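Long-range contacts in 462aa long hypothetical selenium-binding protein (Sulfolobus tokodaii, PDB 2ECE), which is of unknown function but, as a beta-propeller member of the selenium-binding protein family, may bind selenium: residues A[26-32]-A[44-50]; A[415-420]-A[435-441]; A[259-263]-A[458-462]; A[8-14]-A[80-85]; A[309-313]-A[407-411]. All coordinates share one frame; numbering follows the deposited sequence.

Interaction 1 (A[26-32]-A[44-50]); sequences DLAYVAC and FIAVVDV
Asp26 opens the pairing by accepting Val50 N at its carbonyl O, 3.0 Å away. Leu27 follows with CD2 resting on Val47 CG1 at 4.2 Å. Ala28 forms a reciprocal backbone pair with Val48, N to O and O to N both at 2.8 Å, while its CB meets Val50 CG2. On the face carrying Leu27, the Tyr29 ring runs alongside Val47, whose CG2 touches the ring edge at CD1 (3.9 Å); Tyr29 OH goes on to Pro117 O. Val30 repeats the reciprocal backbone bonding with Ala46. Ala31 is met by Ile45 CD1, 3.9 Å from its CA. At Cys32, CB sits over one face of the Phe44 ring, 3.5 Å from the centroid, and SG lies obliquely to that ring. Phe44 reaches this place with CG between backbone N and carbonyl carbon (chi1 60°). Three hydrogen-bonded pairs and a 154° angle between strand directions define an antiparallel beta hairpin, here the two middle strands of a four-stranded propeller blade.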
# COMPACT_ATOMS: atom_id res chain seq x y z
N ASP A 26 -11.44 0.97 -16.26
CA ASP A 26 -11.18 1.82 -17.42
C ASP A 26 -10.02 2.77 -17.14
O ASP A 26 -9.31 3.19 -18.06
CB ASP A 26 -12.40 2.69 -17.76
CG ASP A 26 -13.49 1.93 -18.47
OD1 ASP A 26 -13.18 1.08 -19.33
OD2 ASP A 26 -14.68 2.20 -18.17
N LEU A 27 -9.83 3.11 -15.87
CA LEU A 27 -8.79 4.05 -15.48
C LEU A 27 -7.99 3.61 -14.27
O LEU A 27 -8.43 2.77 -13.49
CB LEU A 27 -9.40 5.42 -15.15
CG LEU A 27 -10.33 6.05 -16.18
CD1 LEU A 27 -11.18 7.11 -15.49
CD2 LEU A 27 -9.50 6.64 -17.32
N ALA A 28 -6.83 4.23 -14.11
CA ALA A 28 -5.94 3.97 -12.99
C ALA A 28 -5.49 5.31 -12.44
O ALA A 28 -4.88 6.11 -13.14
CB ALA A 28 -4.74 3.16 -13.45
N TYR A 29 -5.82 5.57 -11.18
CA TYR A 29 -5.42 6.81 -10.54
C TYR A 29 -4.09 6.49 -9.87
O TYR A 29 -3.97 5.47 -9.18
CB TYR A 29 -6.48 7.23 -9.51
CG TYR A 29 -7.82 7.54 -10.15
CD1 TYR A 29 -7.98 8.64 -11.00
CD2 TYR A 29 -8.94 6.73 -9.90
CE1 TYR A 29 -9.21 8.93 -11.58
CE2 TYR A 29 -10.18 7.02 -10.48
CZ TYR A 29 -10.30 8.12 -11.32
OH TYR A 29 -11.53 8.42 -11.88
N VAL A 30 -3.09 7.33 -10.07
CA VAL A 30 -1.78 7.07 -9.50
C VAL A 30 -1.23 8.23 -8.68
O VAL A 30 -1.17 9.37 -9.15
CB VAL A 30 -0.77 6.72 -10.61
CG1 VAL A 30 0.56 6.26 -10.01
CG2 VAL A 30 -1.36 5.63 -11.52
N ALA A 31 -0.82 7.93 -7.45
CA ALA A 31 -0.26 8.96 -6.59
C ALA A 31 1.16 9.21 -7.08
O ALA A 31 2.00 8.31 -7.08
CB ALA A 31 -0.24 8.47 -5.15
N CYS A 32 1.43 10.44 -7.52
CA CYS A 32 2.75 10.81 -8.03
C CYS A 32 3.38 11.93 -7.22
O CYS A 32 2.68 12.80 -6.70
CB CYS A 32 2.65 11.23 -9.50
SG CYS A 32 2.16 9.87 -10.59
N PHE A 44 1.04 15.17 -7.35
CA PHE A 44 -0.21 15.15 -8.09
C PHE A 44 -0.77 13.74 -8.25
O PHE A 44 -0.07 12.75 -8.06
CB PHE A 44 -0.01 15.75 -9.49
CG PHE A 44 1.02 15.02 -10.32
CD1 PHE A 44 0.62 14.05 -11.25
CD2 PHE A 44 2.38 15.29 -10.17
CE1 PHE A 44 1.57 13.37 -12.02
CE2 PHE A 44 3.33 14.62 -10.94
CZ PHE A 44 2.93 13.65 -11.87
N ILE A 45 -2.04 13.68 -8.62
CA ILE A 45 -2.70 12.40 -8.88
C ILE A 45 -2.78 12.31 -10.39
O ILE A 45 -3.32 13.21 -11.05
CB ILE A 45 -4.14 12.36 -8.32
CG1 ILE A 45 -4.11 12.21 -6.79
CG2 ILE A 45 -4.91 11.19 -8.96
CD1 ILE A 45 -3.64 10.83 -6.32
N ALA A 46 -2.23 11.25 -10.95
CA ALA A 46 -2.26 11.08 -12.40
C ALA A 46 -3.41 10.17 -12.78
O ALA A 46 -3.69 9.19 -12.09
CB ALA A 46 -0.95 10.50 -12.89
N VAL A 47 -4.09 10.52 -13.87
CA VAL A 47 -5.19 9.71 -14.36
C VAL A 47 -4.68 8.98 -15.60
O VAL A 47 -4.40 9.61 -16.62
CB VAL A 47 -6.41 10.58 -14.75
CG1 VAL A 47 -7.55 9.69 -15.21
CG2 VAL A 47 -6.85 11.42 -13.56
N VAL A 48 -4.55 7.67 -15.49
CA VAL A 48 -4.05 6.85 -16.59
C VAL A 48 -5.16 6.02 -17.25
O VAL A 48 -5.91 5.31 -16.56
CB VAL A 48 -2.94 5.89 -16.10
CG1 VAL A 48 -2.47 5.00 -17.24
CG2 VAL A 48 -1.77 6.69 -15.55
N ASP A 49 -5.25 6.14 -18.57
CA ASP A 49 -6.24 5.40 -19.35
C ASP A 49 -5.69 3.99 -19.43
O ASP A 49 -4.61 3.75 -19.99
CB ASP A 49 -6.39 5.97 -20.77
CG ASP A 49 -7.61 5.40 -21.49
OD1 ASP A 49 -7.92 4.20 -21.29
OD2 ASP A 49 -8.24 6.15 -22.27
N VAL A 50 -6.45 3.07 -18.88
CA VAL A 50 -6.02 1.70 -18.81
C VAL A 50 -6.85 0.68 -19.62
O VAL A 50 -6.68 -0.53 -19.48
CB VAL A 50 -5.91 1.35 -17.30
CG1 VAL A 50 -6.85 0.24 -16.90
CG2 VAL A 50 -4.48 1.05 -16.95

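Interaction 2 (A[415-420]-A[435-441]); sequences KGWMVK and FFVDFGE
Met418 and Phe439 make the dense part of this contact, on the face of the hairpin that also carries Val437. Met418 CB meets the Phe439 ring at CE2 (3.8 Å), while the bend at chi3 (65°) brings CE to the edge of the Phe435 ring and to Val437 CG2, 4.0 Å away. The Phe439 ring has its edge against the Gly416-Trp417 peptide, with CD2 3.6 Å from Trp417 N, and Val437 CG1 over one face. Backbone bonds fix the register: Met418 N gives to Val437 O at 2.9 Å, Val437 N returns to Met418 O, and Phe439 N reaches Gly416 O. On the other face the Phe436 ring meets Trp417 CB through CZ (3.6 Å) and Val419 CG2 at its edge. Toward solvent the contact thins out. The exposed Lys415 runs alongside Glu441, their salt bridge spanning 3.4 Å from NZ to OE2, and Asp438 OD1 accepts Gly440 N in an Asx turn. Strands 417-423 and 429-438 are the last two of their four-stranded sheet, and the face with Met418 and Phe439 packs against Val30, Ala46 and Val48 of strands 27-33 and 44-49.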
# COMPACT_ATOMS: atom_id res chain seq x y z
N LYS A 415 13.17 7.62 -11.13
CA LYS A 415 12.15 8.27 -11.95
C LYS A 415 10.99 7.30 -12.06
O LYS A 415 11.18 6.10 -12.31
CB LYS A 415 12.73 8.62 -13.32
CG LYS A 415 13.82 9.69 -13.24
CD LYS A 415 14.49 9.93 -14.57
CE LYS A 415 15.61 10.95 -14.43
NZ LYS A 415 16.36 11.14 -15.71
N GLY A 416 9.78 7.82 -11.88
CA GLY A 416 8.60 6.98 -11.91
C GLY A 416 8.12 6.37 -13.21
O GLY A 416 8.21 6.96 -14.29
N TRP A 417 7.60 5.15 -13.08
CA TRP A 417 7.02 4.42 -14.19
C TRP A 417 5.89 3.56 -13.66
O TRP A 417 5.72 3.41 -12.45
CB TRP A 417 8.05 3.53 -14.94
CG TRP A 417 9.02 2.69 -14.12
CD1 TRP A 417 10.36 2.91 -13.97
CD2 TRP A 417 8.75 1.46 -13.42
NE1 TRP A 417 10.94 1.91 -13.24
CE2 TRP A 417 9.98 1.00 -12.89
CE3 TRP A 417 7.59 0.69 -13.19
CZ2 TRP A 417 10.08 -0.19 -12.14
CZ3 TRP A 417 7.70 -0.49 -12.45
CH2 TRP A 417 8.94 -0.91 -11.94
N MET A 418 5.09 3.03 -14.58
CA MET A 418 4.03 2.12 -14.21
C MET A 418 4.05 1.02 -15.25
O MET A 418 3.96 1.27 -16.45
CB MET A 418 2.66 2.78 -14.20
CG MET A 418 1.56 1.76 -13.91
SD MET A 418 0.03 2.40 -13.24
CE MET A 418 -0.50 3.37 -14.59
N VAL A 419 4.20 -0.20 -14.76
CA VAL A 419 4.27 -1.36 -15.61
C VAL A 419 3.04 -2.23 -15.41
O VAL A 419 2.48 -2.27 -14.31
CB VAL A 419 5.55 -2.17 -15.28
CG1 VAL A 419 5.40 -3.61 -15.71
CG2 VAL A 419 6.74 -1.52 -15.98
N LYS A 420 2.63 -2.92 -16.47
CA LYS A 420 1.49 -3.82 -16.38
C LYS A 420 1.98 -5.24 -16.58
O LYS A 420 2.78 -5.52 -17.47
CB LYS A 420 0.41 -3.49 -17.41
CG LYS A 420 -0.75 -4.47 -17.33
CD LYS A 420 -2.01 -4.01 -18.07
CE LYS A 420 -1.98 -4.32 -19.56
NZ LYS A 420 -3.33 -4.13 -20.17
N PHE A 435 2.02 -2.02 -22.79
CA PHE A 435 1.70 -1.02 -21.78
C PHE A 435 2.90 -0.43 -21.03
O PHE A 435 3.79 -1.16 -20.59
CB PHE A 435 0.71 -1.60 -20.76
CG PHE A 435 0.18 -0.59 -19.77
CD1 PHE A 435 0.91 -0.27 -18.63
CD2 PHE A 435 -1.02 0.06 -20.02
CE1 PHE A 435 0.43 0.70 -17.73
CE2 PHE A 435 -1.50 1.03 -19.13
CZ PHE A 435 -0.77 1.35 -17.99
N PHE A 436 2.91 0.89 -20.89
CA PHE A 436 3.97 1.57 -20.16
C PHE A 436 3.70 3.05 -19.96
O PHE A 436 3.29 3.75 -20.89
CB PHE A 436 5.32 1.42 -20.87
CG PHE A 436 6.50 1.82 -20.02
CD1 PHE A 436 7.13 3.05 -20.18
CD2 PHE A 436 6.96 0.97 -19.02
CE1 PHE A 436 8.19 3.43 -19.37
CE2 PHE A 436 8.02 1.33 -18.20
CZ PHE A 436 8.64 2.56 -18.37
N VAL A 437 3.91 3.51 -18.74
CA VAL A 437 3.75 4.91 -18.42
C VAL A 437 5.06 5.35 -17.80
O VAL A 437 5.57 4.71 -16.86
CB VAL A 437 2.61 5.15 -17.40
CG1 VAL A 437 2.45 6.65 -17.17
CG2 VAL A 437 1.32 4.54 -17.91
N ASP A 438 5.62 6.41 -18.35
CA ASP A 438 6.86 6.99 -17.87
C ASP A 438 6.42 8.34 -17.30
O ASP A 438 5.88 9.18 -18.02
CB ASP A 438 7.84 7.15 -19.03
CG ASP A 438 8.80 8.31 -18.84
OD1 ASP A 438 9.21 8.58 -17.69
OD2 ASP A 438 9.15 8.94 -19.86
N PHE A 439 6.61 8.53 -16.00
CA PHE A 439 6.18 9.76 -15.35
C PHE A 439 7.21 10.89 -15.39
O PHE A 439 7.08 11.88 -14.66
CB PHE A 439 5.78 9.44 -13.91
CG PHE A 439 4.55 8.57 -13.81
CD1 PHE A 439 3.28 9.11 -13.99
CD2 PHE A 439 4.67 7.20 -13.57
CE1 PHE A 439 2.14 8.30 -13.94
CE2 PHE A 439 3.53 6.39 -13.53
CZ PHE A 439 2.27 6.93 -13.71
N GLY A 440 8.22 10.75 -16.24
CA GLY A 440 9.23 11.78 -16.37
C GLY A 440 10.13 11.90 -15.16
O GLY A 440 10.83 10.95 -14.82
N GLU A 441 10.12 13.05 -14.50
CA GLU A 441 10.95 13.25 -13.32
C GLU A 441 10.15 13.01 -12.04
O GLU A 441 10.69 13.04 -10.94
CB GLU A 441 11.53 14.67 -13.30
CG GLU A 441 12.45 15.01 -14.48
CD GLU A 441 13.73 14.20 -14.50
OE1 GLU A 441 14.38 14.07 -13.43
OE2 GLU A 441 14.10 13.69 -15.57
O HOH W 1 10.69 6.25 -15.71
O HOH W 2 4.27 -2.90 -18.96

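Interaction 3 (A[259-263]-A[458-462]); sequences LHDPT and SYCYP
Pro262 meets the chain's last residues with its ring: CB lies 3.6 Å from Tyr459 O, and CG lies 3.8 Å from Tyr461 C. Beside it, Thr263 CG2 touches Pro462 CB, the two side chains crossing at about a right angle, and Asp261 OD1 comes within 3.9 Å of Pro462 CB. His260 and Tyr459 run side by side in the same direction, and His260 O faces the edge of the Tyr459 ring. No direct hydrogen bond joins the segments; one water bridges them, donating to His260 O and accepting from Tyr459 N, each at 2.7 Å. The same Asp261 OD1 accepts both Thr263 N (3.0 Å) and Thr263 OG1 from one face of its carboxylate, forming an Asx turn. With an alanine at Asp261, Thr263 N and OG1 would probably lose their shared acceptor, and Thr263 would be freer to turn away from Pro462. Further out, Asp332 accepts the backbone N of His260 and Asp261, while His260 NE2 gives to Ile328 O. Cys460 is disulfide-bonded to Cys86. The contact thus sets the C-terminal tail against the loop between strands 250-258 and 266-274, with Pro16 and Ala19 of helix 16-20 packing on Tyr459.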
# COMPACT_ATOMS: atom_id res chain seq x y z
N LEU A 259 -7.39 -12.05 4.10
CA LEU A 259 -7.91 -12.69 2.90
C LEU A 259 -9.22 -11.95 2.63
O LEU A 259 -9.83 -11.40 3.56
CB LEU A 259 -8.18 -14.19 3.13
CG LEU A 259 -6.95 -15.10 3.21
CD1 LEU A 259 -7.40 -16.56 3.01
CD2 LEU A 259 -5.94 -14.73 2.15
N HIS A 260 -9.65 -11.91 1.38
CA HIS A 260 -10.86 -11.19 1.02
C HIS A 260 -12.15 -11.83 1.53
O HIS A 260 -13.12 -11.13 1.85
CB HIS A 260 -10.90 -11.01 -0.50
CG HIS A 260 -9.72 -10.25 -1.04
ND1 HIS A 260 -9.59 -8.88 -0.92
CD2 HIS A 260 -8.59 -10.68 -1.65
CE1 HIS A 260 -8.43 -8.50 -1.43
NE2 HIS A 260 -7.81 -9.58 -1.88
N ASP A 261 -12.16 -13.16 1.60
CA ASP A 261 -13.31 -13.93 2.09
C ASP A 261 -13.41 -13.65 3.59
O ASP A 261 -12.56 -14.10 4.35
CB ASP A 261 -13.07 -15.42 1.85
CG ASP A 261 -14.26 -16.29 2.22
OD1 ASP A 261 -15.12 -15.86 3.01
OD2 ASP A 261 -14.32 -17.42 1.71
N PRO A 262 -14.45 -12.93 4.03
CA PRO A 262 -14.60 -12.63 5.46
C PRO A 262 -14.80 -13.81 6.40
O PRO A 262 -14.72 -13.65 7.62
CB PRO A 262 -15.77 -11.65 5.48
CG PRO A 262 -16.64 -12.18 4.38
CD PRO A 262 -15.63 -12.45 3.28
N THR A 263 -15.07 -15.00 5.86
CA THR A 263 -15.25 -16.17 6.71
C THR A 263 -13.89 -16.70 7.12
O THR A 263 -13.78 -17.57 7.99
CB THR A 263 -16.04 -17.30 6.00
OG1 THR A 263 -15.30 -17.77 4.87
CG2 THR A 263 -17.39 -16.80 5.55
N SER A 458 -13.12 -4.04 1.17
CA SER A 458 -13.23 -5.18 2.07
C SER A 458 -14.71 -5.56 1.94
O SER A 458 -15.54 -4.70 1.63
CB SER A 458 -12.86 -4.83 3.52
OG SER A 458 -13.62 -3.75 4.01
N TYR A 459 -15.04 -6.82 2.16
CA TYR A 459 -16.42 -7.25 1.99
C TYR A 459 -17.07 -7.84 3.25
O TYR A 459 -16.38 -8.31 4.15
CB TYR A 459 -16.47 -8.25 0.84
CG TYR A 459 -15.65 -7.78 -0.35
CD1 TYR A 459 -14.29 -8.09 -0.46
CD2 TYR A 459 -16.22 -6.97 -1.33
CE1 TYR A 459 -13.51 -7.59 -1.50
CE2 TYR A 459 -15.45 -6.47 -2.39
CZ TYR A 459 -14.11 -6.78 -2.46
OH TYR A 459 -13.35 -6.26 -3.49
N CYS A 460 -18.40 -7.78 3.30
CA CYS A 460 -19.12 -8.32 4.45
C CYS A 460 -19.85 -9.63 4.15
O CYS A 460 -20.51 -10.18 5.03
CB CYS A 460 -20.11 -7.30 5.01
SG CYS A 460 -19.37 -6.27 6.32
N TYR A 461 -19.74 -10.12 2.93
CA TYR A 461 -20.41 -11.37 2.57
C TYR A 461 -19.47 -12.31 1.83
O TYR A 461 -18.66 -11.87 1.01
CB TYR A 461 -21.66 -11.07 1.73
CG TYR A 461 -22.56 -10.06 2.40
CD1 TYR A 461 -22.32 -8.69 2.26
CD2 TYR A 461 -23.59 -10.46 3.27
CE1 TYR A 461 -23.07 -7.75 2.97
CE2 TYR A 461 -24.34 -9.53 3.98
CZ TYR A 461 -24.06 -8.17 3.83
OH TYR A 461 -24.76 -7.24 4.57
N PRO A 462 -19.57 -13.61 2.12
CA PRO A 462 -18.72 -14.63 1.49
C PRO A 462 -19.07 -14.92 0.04
O PRO A 462 -18.25 -15.50 -0.68
CB PRO A 462 -18.92 -15.83 2.39
CG PRO A 462 -20.36 -15.71 2.77
CD PRO A 462 -20.46 -14.23 3.12
OXT PRO A 462 -20.21 -14.59 -0.35
O HOH W 3 -13.01 -8.54 2.70

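Interaction 4 (A[8-14]-A[80-85]); sequences RDPTFYP and ACSSAL
Phe12 packing against residues 80-85, with one direct hydrogen bond beside it, makes this a mainly apolar loop-to-loop contact: the N-terminal segment, ahead of helix 16-20, meets the connection between strands 77-78 and 97-101. The Phe12 ring is sandwiched. Cys81 O lies 3.4 Å above the centre of one face, and Asp9 CB, from its own segment, covers the opposite face. Ala84 CB approaches the ring obliquely, 3.5 Å from CE2, while Ala80 CB touches CZ at 4.0 Å. Replacing Phe12 by an alanine would probably open a gap between Asp9 and the Cys81 carbonyl and deprive Ala80 and Ala84 of their apolar partner. Two local structures frame the ring: a type I beta turn from Asp9 to Phe12, in which Asp9 OD1 accepts Thr11 N as an Asx turn, and the 3-10 segment 82-85, where Ala84 N bonds to Cys81 O. Alongside, Tyr13 N gives a nearly straight bond to Ser82 OG (2.8 Å, 167°), an oxygen that also bonds to Asp457 OD2. Leu85 divides its branches: CD1 touches Phe12 CB and packs 3.5 Å from Pro14 N, whereas CD2 meets Arg8 CD at 3.8 Å. That arginine reaches the methyl by bending at chi2 and chi3, the two side chains sliding past each other in opposite directions. Cys81 is disulfide-bonded to Cys145.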
# COMPACT_ATOMS: atom_id res chain seq x y z
N ARG A 8 -28.45 1.95 -5.55
CA ARG A 8 -27.15 1.53 -5.05
C ARG A 8 -25.99 1.74 -6.01
O ARG A 8 -26.14 1.61 -7.23
CB ARG A 8 -27.20 0.05 -4.66
CG ARG A 8 -26.07 -0.38 -3.75
CD ARG A 8 -26.17 0.29 -2.39
NE ARG A 8 -27.48 0.09 -1.76
CZ ARG A 8 -27.73 0.32 -0.48
NH1 ARG A 8 -26.77 0.76 0.32
NH2 ARG A 8 -28.95 0.12 0.01
N ASP A 9 -24.82 2.06 -5.46
CA ASP A 9 -23.63 2.28 -6.25
C ASP A 9 -23.29 0.97 -6.96
O ASP A 9 -23.15 -0.07 -6.33
CB ASP A 9 -22.47 2.71 -5.36
CG ASP A 9 -21.32 3.29 -6.14
OD1 ASP A 9 -20.81 2.60 -7.06
OD2 ASP A 9 -20.92 4.43 -5.84
N PRO A 10 -23.16 1.00 -8.29
CA PRO A 10 -22.83 -0.21 -9.05
C PRO A 10 -21.43 -0.77 -8.79
O PRO A 10 -21.13 -1.90 -9.17
CB PRO A 10 -23.03 0.23 -10.50
CG PRO A 10 -22.72 1.70 -10.46
CD PRO A 10 -23.44 2.13 -9.20
N THR A 11 -20.56 0.01 -8.14
CA THR A 11 -19.22 -0.50 -7.87
C THR A 11 -19.11 -1.11 -6.47
O THR A 11 -18.03 -1.54 -6.06
CB THR A 11 -18.15 0.60 -8.02
OG1 THR A 11 -18.43 1.67 -7.11
CG2 THR A 11 -18.14 1.13 -9.45
N PHE A 12 -20.22 -1.15 -5.74
CA PHE A 12 -20.23 -1.77 -4.42
C PHE A 12 -20.52 -3.25 -4.67
O PHE A 12 -21.52 -3.58 -5.32
CB PHE A 12 -21.32 -1.20 -3.52
CG PHE A 12 -21.04 0.18 -2.99
CD1 PHE A 12 -19.83 0.83 -3.27
CD2 PHE A 12 -21.99 0.84 -2.22
CE1 PHE A 12 -19.58 2.11 -2.78
CE2 PHE A 12 -21.75 2.12 -1.72
CZ PHE A 12 -20.54 2.76 -2.00
N TYR A 13 -19.67 -4.12 -4.17
CA TYR A 13 -19.85 -5.55 -4.36
C TYR A 13 -20.06 -6.21 -3.00
O TYR A 13 -19.31 -5.95 -2.06
CB TYR A 13 -18.61 -6.14 -5.05
CG TYR A 13 -18.04 -5.25 -6.14
CD1 TYR A 13 -16.83 -4.57 -5.95
CD2 TYR A 13 -18.72 -5.08 -7.35
CE1 TYR A 13 -16.30 -3.74 -6.94
CE2 TYR A 13 -18.21 -4.24 -8.35
CZ TYR A 13 -16.99 -3.57 -8.13
OH TYR A 13 -16.48 -2.76 -9.11
N PRO A 14 -21.09 -7.06 -2.87
CA PRO A 14 -21.35 -7.72 -1.59
C PRO A 14 -20.20 -8.63 -1.17
O PRO A 14 -19.80 -8.66 -0.00
CB PRO A 14 -22.62 -8.55 -1.86
CG PRO A 14 -23.27 -7.85 -3.01
CD PRO A 14 -22.09 -7.47 -3.88
N ALA A 80 -15.86 5.83 0.06
CA ALA A 80 -16.76 4.71 0.34
C ALA A 80 -16.52 3.57 -0.63
O ALA A 80 -16.08 3.78 -1.76
CB ALA A 80 -18.23 5.17 0.26
N CYS A 81 -16.83 2.36 -0.18
CA CYS A 81 -16.63 1.20 -1.02
C CYS A 81 -17.58 0.05 -0.66
O CYS A 81 -18.60 0.27 -0.01
CB CYS A 81 -15.17 0.77 -0.96
SG CYS A 81 -14.47 0.44 0.69
N SER A 82 -17.24 -1.17 -1.08
CA SER A 82 -18.10 -2.33 -0.82
C SER A 82 -18.53 -2.51 0.63
O SER A 82 -19.58 -3.10 0.91
CB SER A 82 -17.42 -3.60 -1.33
OG SER A 82 -17.29 -3.56 -2.74
N SER A 83 -17.72 -2.01 1.56
CA SER A 83 -18.03 -2.13 2.98
C SER A 83 -19.35 -1.46 3.33
O SER A 83 -19.93 -1.74 4.38
CB SER A 83 -16.91 -1.51 3.82
OG SER A 83 -16.75 -0.13 3.50
N ALA A 84 -19.84 -0.58 2.45
CA ALA A 84 -21.10 0.12 2.69
C ALA A 84 -22.30 -0.82 2.67
O ALA A 84 -23.38 -0.47 3.17
CB ALA A 84 -21.29 1.22 1.64
N LEU A 85 -22.13 -1.99 2.07
CA LEU A 85 -23.20 -2.98 2.00
C LEU A 85 -23.28 -3.79 3.29
O LEU A 85 -24.15 -4.65 3.43
CB LEU A 85 -22.98 -3.90 0.80
CG LEU A 85 -23.06 -3.23 -0.58
CD1 LEU A 85 -22.75 -4.25 -1.66
CD2 LEU A 85 -24.46 -2.65 -0.78
O HOH W 4 -19.87 -5.92 1.36

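Interaction 5 (A[309-313]-A[407-411]); sequences LPEIL and NQFYP
Ile312 presses its CG2 methyl onto one face of the Phe409 ring, a CH-pi contact 4.1 Å from the centroid and 18° off the normal. In this beta-propeller the contact joins the loop between strands 291-304 and 318-319 to the end of helix 403-409. About the CA-CB bond, CG2 falls between the backbone N and the carbonyl carbon, and CG1 is anti to N (chi1 -168°); CD1 extends to Gln408 NE2 at 4.0 Å, while Gln408 OE1 accepts from Leu217 N. Leu313 fills the adjoining space, its CD2 meeting Phe409 CE2 obliquely at 4.1 Å, so two aliphatic bumps share this ring atom. A second fit lies at the helix end, where the Pro310 ring enters the recess formed by the carbonyls of Gln408 and Phe409 and the Pro411 ring: CB approaches Gln408 O at 3.5 Å. Leu313 N bonds to Pro310 O, which keeps the two side chains within one turn of chain. Across the two segments a water accepts from Ile312 N (3.2 Å) and donates to Gln408 O at 2.7 Å.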
# COMPACT_ATOMS: atom_id res chain seq x y z
N LEU A 309 27.03 -1.38 -6.06
CA LEU A 309 26.16 -1.28 -4.89
C LEU A 309 26.09 0.14 -4.35
O LEU A 309 27.08 0.86 -4.36
CB LEU A 309 26.69 -2.19 -3.78
CG LEU A 309 26.03 -3.53 -3.46
CD1 LEU A 309 25.65 -4.28 -4.73
CD2 LEU A 309 26.99 -4.35 -2.61
N PRO A 310 24.91 0.56 -3.87
CA PRO A 310 24.80 1.92 -3.33
C PRO A 310 25.53 1.95 -1.98
O PRO A 310 25.67 0.92 -1.33
CB PRO A 310 23.29 2.11 -3.19
CG PRO A 310 22.81 0.71 -2.91
CD PRO A 310 23.60 -0.10 -3.91
N GLU A 311 25.98 3.13 -1.58
CA GLU A 311 26.73 3.29 -0.33
C GLU A 311 26.19 2.54 0.88
O GLU A 311 26.94 1.88 1.60
CB GLU A 311 26.85 4.78 0.02
CG GLU A 311 28.12 5.15 0.78
CD GLU A 311 29.38 4.89 -0.02
OE1 GLU A 311 29.47 5.37 -1.17
OE2 GLU A 311 30.29 4.20 0.50
N ILE A 312 24.88 2.62 1.12
CA ILE A 312 24.27 1.96 2.26
C ILE A 312 24.42 0.44 2.25
O ILE A 312 24.37 -0.20 3.30
CB ILE A 312 22.77 2.35 2.38
CG1 ILE A 312 22.21 1.90 3.73
CG2 ILE A 312 21.98 1.74 1.23
CD1 ILE A 312 20.89 2.56 4.09
N LEU A 313 24.62 -0.14 1.07
CA LEU A 313 24.76 -1.59 0.95
C LEU A 313 26.19 -2.10 0.75
O LEU A 313 26.44 -3.30 0.87
CB LEU A 313 23.89 -2.13 -0.20
CG LEU A 313 22.37 -2.09 -0.04
CD1 LEU A 313 21.72 -2.74 -1.25
CD2 LEU A 313 21.97 -2.83 1.22
N ASN A 407 16.38 7.81 -2.65
CA ASN A 407 17.68 8.43 -2.85
C ASN A 407 18.85 7.67 -2.24
O ASN A 407 19.99 7.86 -2.65
CB ASN A 407 17.64 9.86 -2.32
CG ASN A 407 16.67 10.74 -3.10
OD1 ASN A 407 16.19 10.35 -4.17
ND2 ASN A 407 16.38 11.93 -2.57
N GLN A 408 18.58 6.80 -1.27
CA GLN A 408 19.65 6.03 -0.64
C GLN A 408 19.94 4.74 -1.40
O GLN A 408 21.10 4.38 -1.62
CB GLN A 408 19.29 5.66 0.79
CG GLN A 408 19.23 6.82 1.74
CD GLN A 408 18.81 6.38 3.12
OE1 GLN A 408 17.66 6.01 3.33
NE2 GLN A 408 19.75 6.40 4.06
N PHE A 409 18.88 4.04 -1.80
CA PHE A 409 19.03 2.79 -2.52
C PHE A 409 19.18 2.93 -4.03
O PHE A 409 19.71 2.04 -4.70
CB PHE A 409 17.88 1.84 -2.19
CG PHE A 409 17.92 1.31 -0.78
CD1 PHE A 409 17.34 2.01 0.27
CD2 PHE A 409 18.59 0.12 -0.50
CE1 PHE A 409 17.42 1.54 1.58
CE2 PHE A 409 18.68 -0.37 0.80
CZ PHE A 409 18.10 0.35 1.85
N TYR A 410 18.70 4.05 -4.57
CA TYR A 410 18.81 4.34 -6.01
C TYR A 410 19.23 5.80 -6.08
O TYR A 410 18.48 6.67 -6.51
CB TYR A 410 17.46 4.11 -6.70
CG TYR A 410 17.05 2.65 -6.72
CD1 TYR A 410 17.61 1.76 -7.63
CD2 TYR A 410 16.17 2.14 -5.76
CE1 TYR A 410 17.33 0.40 -7.58
CE2 TYR A 410 15.88 0.78 -5.70
CZ TYR A 410 16.46 -0.09 -6.61
OH TYR A 410 16.21 -1.44 -6.53
N PRO A 411 20.47 6.09 -5.64
CA PRO A 411 21.06 7.43 -5.62
C PRO A 411 21.20 8.13 -6.96
O PRO A 411 21.30 9.35 -7.00
CB PRO A 411 22.41 7.19 -4.94
CG PRO A 411 22.78 5.84 -5.45
CD PRO A 411 21.49 5.08 -5.28
O HOH W 5 23.22 5.04 -0.05

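Overall arrangement
Five contacts are spread around one beta-propeller chain. Interactions 1 and 2 are hairpins of two different four-stranded sheets; their centres are 11 Å apart and they touch, with Val48 CG2 3.7 Å from Met418 CE, so one blade packs on another. Strand 443-449, near the end of the chain, completes the sheet of interaction 1, bringing the two ends of the sequence together. Interactions 3 and 4, with centres 13 Å apart, join both terminal segments to loops, and Tyr461 OH probably bonds to Leu85 O. Interaction 5 lies about 40 Å from interaction 3 between centres, but 21 Å from interaction 2, whose strand 417-423 follows helix 403-409. Along the chain, 8-14/80-85 encloses interaction 1, while 259-263/458-462 encloses interactions 5 and 2.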